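Local structure of inactive dihydroorotase-like domain (Chaetomium thermophilum, 5NNL) at residues D214-G219 and V257-T262; N267-E270 and H275-V278. The protein is an inactive dihydroorotase-like domain, probably keeping the barrel fold of its amidohydrolase-family relatives. All blocks are in the same frame, centred on the assembly; numbering follows the deposited sequence.

Interaction 1. Residues D214-G219 and V257-T262; sequences DVFSIG and VDYVKT
The rings of Phe216 and Tyr259 meet where strand 215-217 faces helix 257-271, and between them they bury most of the contact. Phe216 CZ comes to 3.5 Å from Tyr259 CE1, while Phe216 CE2 lies in the plane of the tyrosine ring, at its edge, 3.6 Å from Tyr259 CE1. With planes 61° apart and centroids separated by 5.7 Å, the rings meet obliquely. The Tyr259 CB points neither at the strand nor from it, but with CG anti to the backbone N (chi1 -174°) the ring reaches the phenylalanine. Tyrosine suits this partly exposed site: its carbon edge packs on Phe216 while OH bonds the carbonyl of Leu210. Phe216, wholly apolar and buried, also touches Val179, Leu246 and Leu264, a setting for a ring without polar atoms. No hydrogen bond links the two segments; Asp214 contributes its backbone, and its carboxylate pairs with Lys169. The helix packs across the flank of the strand, touching it through Phe216 and passing near Asp214. Strand 215-217, beside strand 175-180, is the eighth parallel strand in chain order of the TIM-type barrel of the amidohydrolase family.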
ATOM      1  N   ASP A 214       0.105  12.372   0.044  1.00 31.01           N
ATOM      2  CA  ASP A 214      -1.161  12.212  -0.659  1.00 30.13           C
ATOM      3  C   ASP A 214      -1.923  10.968  -0.226  1.00 28.07           C
ATOM      4  O   ASP A 214      -3.159  10.976  -0.240  1.00 28.08           O
ATOM      5  CB  ASP A 214      -0.908  12.157  -2.170  1.00 31.53           C
ATOM      6  CG  ASP A 214      -0.190  13.392  -2.683  1.00 33.59           C
ATOM      7  OD1 ASP A 214      -0.811  14.477  -2.728  1.00 35.53           O
ATOM      8  OD2 ASP A 214       1.011  13.288  -3.012  1.00 33.34           O
ATOM      9  N   VAL A 215      -1.216   9.911   0.183  1.00 27.04           N
ATOM     10  CA  VAL A 215      -1.815   8.599   0.390  1.00 27.31           C
ATOM     11  C   VAL A 215      -1.212   7.930   1.616  1.00 26.22           C
ATOM     12  O   VAL A 215      -0.023   8.078   1.912  1.00 23.57           O
ATOM     13  CB  VAL A 215      -1.614   7.702  -0.854  1.00 26.49           C
ATOM     14  CG1 VAL A 215      -2.137   6.286  -0.609  1.00 27.11           C
ATOM     15  CG2 VAL A 215      -2.279   8.315  -2.071  1.00 30.10           C
ATOM     16  N   PHE A 216      -2.047   7.177   2.328  1.00 23.47           N
ATOM     17  CA  PHE A 216      -1.586   6.220   3.322  1.00 25.01           C
ATOM     18  C   PHE A 216      -1.640   4.824   2.721  1.00 28.30           C
ATOM     19  O   PHE A 216      -2.602   4.472   2.033  1.00 28.16           O
ATOM     20  CB  PHE A 216      -2.447   6.255   4.588  1.00 27.89           C
ATOM     21  CG  PHE A 216      -2.219   7.457   5.467  1.00 27.90           C
ATOM     22  CD1 PHE A 216      -0.946   7.951   5.693  1.00 27.31           C
ATOM     23  CD2 PHE A 216      -3.289   8.077   6.084  1.00 28.74           C
ATOM     24  CE1 PHE A 216      -0.752   9.047   6.509  1.00 31.16           C
ATOM     25  CE2 PHE A 216      -3.099   9.169   6.900  1.00 28.60           C
ATOM     26  CZ  PHE A 216      -1.835   9.655   7.115  1.00 26.24           C
ATOM     27  N   SER A 217      -0.607   4.031   2.982  1.00 24.56           N
ATOM     28  CA  SER A 217      -0.592   2.635   2.582  1.00 28.36           C
ATOM     29  C   SER A 217      -0.280   1.779   3.797  1.00 26.57           C
ATOM     30  O   SER A 217       0.175   2.270   4.832  1.00 25.95           O
ATOM     31  CB  SER A 217       0.437   2.361   1.474  1.00 30.24           C
ATOM     32  OG  SER A 217       1.758   2.485   1.969  1.00 30.35           O
ATOM     33  N   ILE A 218      -0.557   0.488   3.672  1.00 27.06           N
ATOM     34  CA  ILE A 218      -0.112  -0.473   4.671  1.00 27.67           C
ATOM     35  C   ILE A 218       1.311  -0.928   4.384  1.00 29.55           C
ATOM     36  O   ILE A 218       2.189  -0.835   5.247  1.00 28.10           O
ATOM     37  CB  ILE A 218      -1.098  -1.655   4.723  1.00 28.64           C
ATOM     38  CG1 ILE A 218      -2.485  -1.118   5.096  1.00 29.48           C
ATOM     39  CG2 ILE A 218      -0.598  -2.726   5.694  1.00 31.97           C
ATOM     40  CD1 ILE A 218      -3.483  -2.163   5.477  1.00 33.80           C
ATOM     41  N   GLY A 219       1.559  -1.401   3.164  1.00 27.13           N
ATOM     42  CA  GLY A 219       2.906  -1.661   2.709  1.00 30.76           C
ATOM     43  C   GLY A 219       3.445  -2.993   3.190  1.00 31.53           C
ATOM     44  O   GLY A 219       2.745  -3.823   3.777  1.00 33.88           O
ATOM     45  N   VAL A 257     -11.117  13.290  10.105  1.00 32.67           N
ATOM     46  CA  VAL A 257     -11.729  12.187   9.371  1.00 32.34           C
ATOM     47  C   VAL A 257     -11.539  12.376   7.874  1.00 29.33           C
ATOM     48  O   VAL A 257     -11.224  11.425   7.150  1.00 27.96           O
ATOM     49  CB  VAL A 257     -13.217  12.057   9.746  1.00 34.42           C
ATOM     50  CG1 VAL A 257     -13.922  11.030   8.861  1.00 34.99           C
ATOM     51  CG2 VAL A 257     -13.349  11.668  11.201  1.00 34.52           C
ATOM     52  N   ASP A 258     -11.719  13.606   7.384  1.00 28.23           N
ATOM     53  CA  ASP A 258     -11.618  13.837   5.947  1.00 30.62           C
ATOM     54  C   ASP A 258     -10.201  13.595   5.443  1.00 27.87           C
ATOM     55  O   ASP A 258     -10.013  13.058   4.345  1.00 26.03           O
ATOM     56  CB  ASP A 258     -12.064  15.253   5.595  1.00 32.94           C
ATOM     57  CG  ASP A 258     -12.155  15.469   4.100  1.00 31.82           C
ATOM     58  OD1 ASP A 258     -13.053  14.876   3.464  1.00 32.63           O
ATOM     59  OD2 ASP A 258     -11.327  16.227   3.555  1.00 32.22           O
ATOM     60  N   TYR A 259      -9.190  13.996   6.216  1.00 28.95           N
ATOM     61  CA  TYR A 259      -7.817  13.682   5.834  1.00 29.06           C
ATOM     62  C   TYR A 259      -7.637  12.178   5.674  1.00 28.47           C
ATOM     63  O   TYR A 259      -7.130  11.705   4.652  1.00 27.06           O
ATOM     64  CB  TYR A 259      -6.832  14.233   6.868  1.00 29.34           C
ATOM     65  CG  TYR A 259      -5.396  14.047   6.443  1.00 27.29           C
ATOM     66  CD1 TYR A 259      -4.724  12.860   6.705  1.00 29.27           C
ATOM     67  CD2 TYR A 259      -4.718  15.047   5.761  1.00 28.59           C
ATOM     68  CE1 TYR A 259      -3.417  12.675   6.310  1.00 29.83           C
ATOM     69  CE2 TYR A 259      -3.404  14.873   5.361  1.00 31.44           C
ATOM     70  CZ  TYR A 259      -2.759  13.680   5.638  1.00 31.12           C
ATOM     71  OH  TYR A 259      -1.456  13.486   5.248  1.00 31.79           O
ATOM     72  N   VAL A 260      -8.056  11.413   6.679  1.00 27.07           N
ATOM     73  CA  VAL A 260      -7.958   9.959   6.606  1.00 29.22           C
ATOM     74  C   VAL A 260      -8.700   9.438   5.382  1.00 30.34           C
ATOM     75  O   VAL A 260      -8.195   8.582   4.646  1.00 27.57           O
ATOM     76  CB  VAL A 260      -8.488   9.330   7.905  1.00 28.99           C
ATOM     77  CG1 VAL A 260      -8.501   7.825   7.805  1.00 28.98           C
ATOM     78  CG2 VAL A 260      -7.632   9.777   9.084  1.00 29.30           C
ATOM     79  N   LYS A 261      -9.914   9.944   5.147  1.00 28.42           N
ATOM     80  CA  LYS A 261     -10.694   9.476   4.005  1.00 28.15           C
ATOM     81  C   LYS A 261      -9.973   9.767   2.695  1.00 28.65           C
ATOM     82  O   LYS A 261      -9.852   8.889   1.833  1.00 27.70           O
ATOM     83  CB  LYS A 261     -12.083  10.117   4.000  1.00 30.74           C
ATOM     84  CG  LYS A 261     -12.997   9.547   2.914  1.00 32.14           C
ATOM     85  CD  LYS A 261     -14.400  10.138   2.952  1.00 36.74           C
ATOM     86  CE  LYS A 261     -14.484  11.451   2.190  1.00 36.65           C
ATOM     87  NZ  LYS A 261     -14.426  11.253   0.714  1.00 42.65           N
ATOM     88  N   THR A 262      -9.480  10.996   2.528  1.00 27.81           N
ATOM     89  CA  THR A 262      -8.801  11.342   1.283  1.00 30.61           C
ATOM     90  C   THR A 262      -7.543  10.504   1.092  1.00 28.63           C
ATOM     91  O   THR A 262      -7.203  10.135  -0.038  1.00 31.96           O
ATOM     92  CB  THR A 262      -8.449  12.832   1.255  1.00 28.90           C
ATOM     93  OG1 THR A 262      -7.681  13.167   2.414  1.00 29.73           O
ATOM     94  CG2 THR A 262      -9.702  13.694   1.201  1.00 28.97           C
TER

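Interaction 2. Residues N267-E270 and H275-V278; sequences NPKE and HDQV
Lys269 reaches out over the loop at Asp276, its ammonium group meeting OD1 of the carboxylate in a salt bridge. The modelled separation from Lys269 NZ to Asp276 OD1, 2.4 Å, is too short to take literally, so the pairing is plain but its exact length is doubtful. The lysine is stretched from end to end: CG is anti to the backbone N (chi1 -176°) and every later torsion is close to 180°, which delivers NZ as far from the helix as the chain allows. Asp276 answers from a CB that points away from the helix; its CG, anti to its own carbonyl carbon (chi1 -64°), brings the carboxylate back, and the two side chains cross at about a right angle. Lysine and aspartate suit this place, since the long aliphatic shaft can lie against Ile10 while the charged ends stay at the surface. Lys269 sits in the last turn of helix 257-271, and Asp276 in the loop that leads from it to strand 281-291, which lies outside the eight parallel strands of the barrel and antiparallel to strand 3-11; the bridge thus ties the helix to the segment leading back to the strands. His275 adds only its backbone to the approach, its carbonyl O lying 4.0 Å from Lys269 CE, while its side chain leaves the backbone away from the helix. A water accepts a hydrogen bond from the ammonium, 3.1 Å from Lys269 NZ, and also a weak one from the backbone N of Gln277 at 3.4 Å. The side-chain amide of Gln277 bonds Ser40 through OE1 and Asp73 through NE2.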
ATOM      1  N   ASN A 267      -7.658  10.293  -2.819  1.00 27.75           N
ATOM      2  CA  ASN A 267      -6.371  10.488  -3.492  1.00 32.29           C
ATOM      3  C   ASN A 267      -5.846   9.209  -4.116  1.00 31.06           C
ATOM      4  O   ASN A 267      -5.432   9.247  -5.292  1.00 34.20           O
ATOM      5  CB  ASN A 267      -5.372  11.102  -2.512  1.00 29.37           C
ATOM      6  CG  ASN A 267      -5.787  12.474  -2.073  1.00 31.58           C
ATOM      7  OD1 ASN A 267      -6.637  13.105  -2.700  1.00 28.46           O
ATOM      8  ND2 ASN A 267      -5.199  12.948  -0.990  1.00 29.42           N
ATOM      9  N   PRO A 268      -5.808   8.062  -3.433  1.00 32.07           N
ATOM     10  CA  PRO A 268      -5.345   6.839  -4.107  1.00 30.36           C
ATOM     11  C   PRO A 268      -6.173   6.486  -5.326  1.00 36.87           C
ATOM     12  O   PRO A 268      -5.653   5.887  -6.275  1.00 36.30           O
ATOM     13  CB  PRO A 268      -5.455   5.761  -3.016  1.00 30.48           C
ATOM     14  CG  PRO A 268      -6.294   6.352  -1.936  1.00 31.44           C
ATOM     15  CD  PRO A 268      -6.119   7.828  -2.010  1.00 31.26           C
ATOM     16  N   LYS A 269      -7.452   6.852  -5.330  1.00 35.09           N
ATOM     17  CA  LYS A 269      -8.318   6.528  -6.453  1.00 39.39           C
ATOM     18  C   LYS A 269      -7.927   7.316  -7.698  1.00 39.28           C
ATOM     19  O   LYS A 269      -7.917   6.771  -8.807  1.00 40.97           O
ATOM     20  CB  LYS A 269      -9.763   6.805  -6.049  1.00 35.63           C
ATOM     21  CG  LYS A 269     -10.814   6.437  -7.061  1.00 42.69           C
ATOM     22  CD  LYS A 269     -12.192   6.698  -6.458  1.00 45.68           C
ATOM     23  CE  LYS A 269     -13.312   6.544  -7.459  1.00 53.20           C
ATOM     24  NZ  LYS A 269     -14.622   6.781  -6.783  1.00 57.74           N
ATOM     25  N   GLU A 270      -7.587   8.594  -7.535  1.00 36.69           N
ATOM     26  CA  GLU A 270      -7.241   9.420  -8.687  1.00 40.70           C
ATOM     27  C   GLU A 270      -5.832   9.124  -9.184  1.00 43.62           C
ATOM     28  O   GLU A 270      -5.604   9.032 -10.396  1.00 42.72           O
ATOM     29  CB  GLU A 270      -7.370  10.898  -8.328  1.00 46.23           C
ATOM     30  CG  GLU A 270      -7.445  11.823  -9.529  1.00 55.07           C
ATOM     31  CD  GLU A 270      -6.595  13.064  -9.356  1.00 66.11           C
ATOM     32  OE1 GLU A 270      -5.371  12.985  -9.602  1.00 61.97           O
ATOM     33  OE2 GLU A 270      -7.149  14.113  -8.962  1.00 79.61           O
ATOM     34  N   HIS A 275     -11.411   2.581 -10.443  1.00 56.82           N
ATOM     35  CA  HIS A 275     -12.805   2.757 -10.816  1.00 62.42           C
ATOM     36  C   HIS A 275     -13.683   2.955  -9.586  1.00 58.69           C
ATOM     37  O   HIS A 275     -13.285   2.690  -8.448  1.00 56.79           O
ATOM     38  CB  HIS A 275     -13.300   1.551 -11.617  1.00 64.90           C
ATOM     39  CG  HIS A 275     -12.659   1.417 -12.963  1.00 65.64           C
ATOM     40  ND1 HIS A 275     -11.965   2.446 -13.562  1.00 63.78           N
ATOM     41  CD2 HIS A 275     -12.605   0.375 -13.827  1.00 68.68           C
ATOM     42  CE1 HIS A 275     -11.511   2.045 -14.737  1.00 68.33           C
ATOM     43  NE2 HIS A 275     -11.886   0.792 -14.921  1.00 69.69           N
ATOM     44  N   ASP A 276     -14.899   3.435  -9.834  1.00 63.03           N
ATOM     45  CA  ASP A 276     -15.891   3.566  -8.780  1.00 61.04           C
ATOM     46  C   ASP A 276     -16.379   2.193  -8.333  1.00 58.95           C
ATOM     47  O   ASP A 276     -16.474   1.252  -9.125  1.00 53.68           O
ATOM     48  CB  ASP A 276     -17.072   4.407  -9.267  1.00 61.14           C
ATOM     49  CG  ASP A 276     -16.676   5.834  -9.585  1.00 61.50           C
ATOM     50  OD1 ASP A 276     -15.922   6.430  -8.789  1.00 58.46           O
ATOM     51  OD2 ASP A 276     -17.110   6.355 -10.635  1.00 60.80           O
ATOM     52  N   GLN A 277     -16.687   2.086  -7.041  1.00 55.79           N
ATOM     53  CA  GLN A 277     -17.224   0.862  -6.451  1.00 53.60           C
ATOM     54  C   GLN A 277     -18.607   1.167  -5.893  1.00 54.75           C
ATOM     55  O   GLN A 277     -18.733   1.700  -4.785  1.00 53.56           O
ATOM     56  CB  GLN A 277     -16.318   0.321  -5.354  1.00 50.91           C
ATOM     57  CG  GLN A 277     -15.002  -0.238  -5.827  1.00 43.92           C
ATOM     58  CD  GLN A 277     -14.256  -0.912  -4.703  1.00 40.14           C
ATOM     59  OE1 GLN A 277     -13.926  -0.279  -3.700  1.00 39.22           O
ATOM     60  NE2 GLN A 277     -14.011  -2.211  -4.844  1.00 37.50           N
ATOM     61  N   VAL A 278     -19.646   0.825  -6.652  1.00 55.83           N
ATOM     62  CA  VAL A 278     -20.996   0.920  -6.120  1.00 55.55           C
ATOM     63  C   VAL A 278     -21.192  -0.184  -5.091  1.00 49.41           C
ATOM     64  O   VAL A 278     -20.771  -1.332  -5.292  1.00 48.69           O
ATOM     65  CB  VAL A 278     -22.038   0.838  -7.251  1.00 57.28           C
ATOM     66  CG1 VAL A 278     -22.178  -0.585  -7.786  1.00 54.70           C
ATOM     67  CG2 VAL A 278     -23.394   1.386  -6.783  1.00 52.59           C
TER
HETATM   68  O   HOH W   1     -16.268   4.771  -5.081  1.00 52.89           O

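How the interactions relate
Both contacts use helix 257-271: interaction 1 takes its first turns, interaction 2 its later ones, and their centres lie about 13 Å apart. Asn267 joins them. Its backbone N is 2.8 Å from Thr262 O, probably a hydrogen bond spanning five residues instead of four, in keeping with the kink at Pro268, whose nitrogen has no proton to give. Its side-chain ND2 probably bonds Asp214 O at 2.9 Å, so the residue also reaches the strand of interaction 1. Val215 packs against Pro268. The helix therefore runs from the partly buried aromatic pair beside the barrel strand to the salt bridge at the surface.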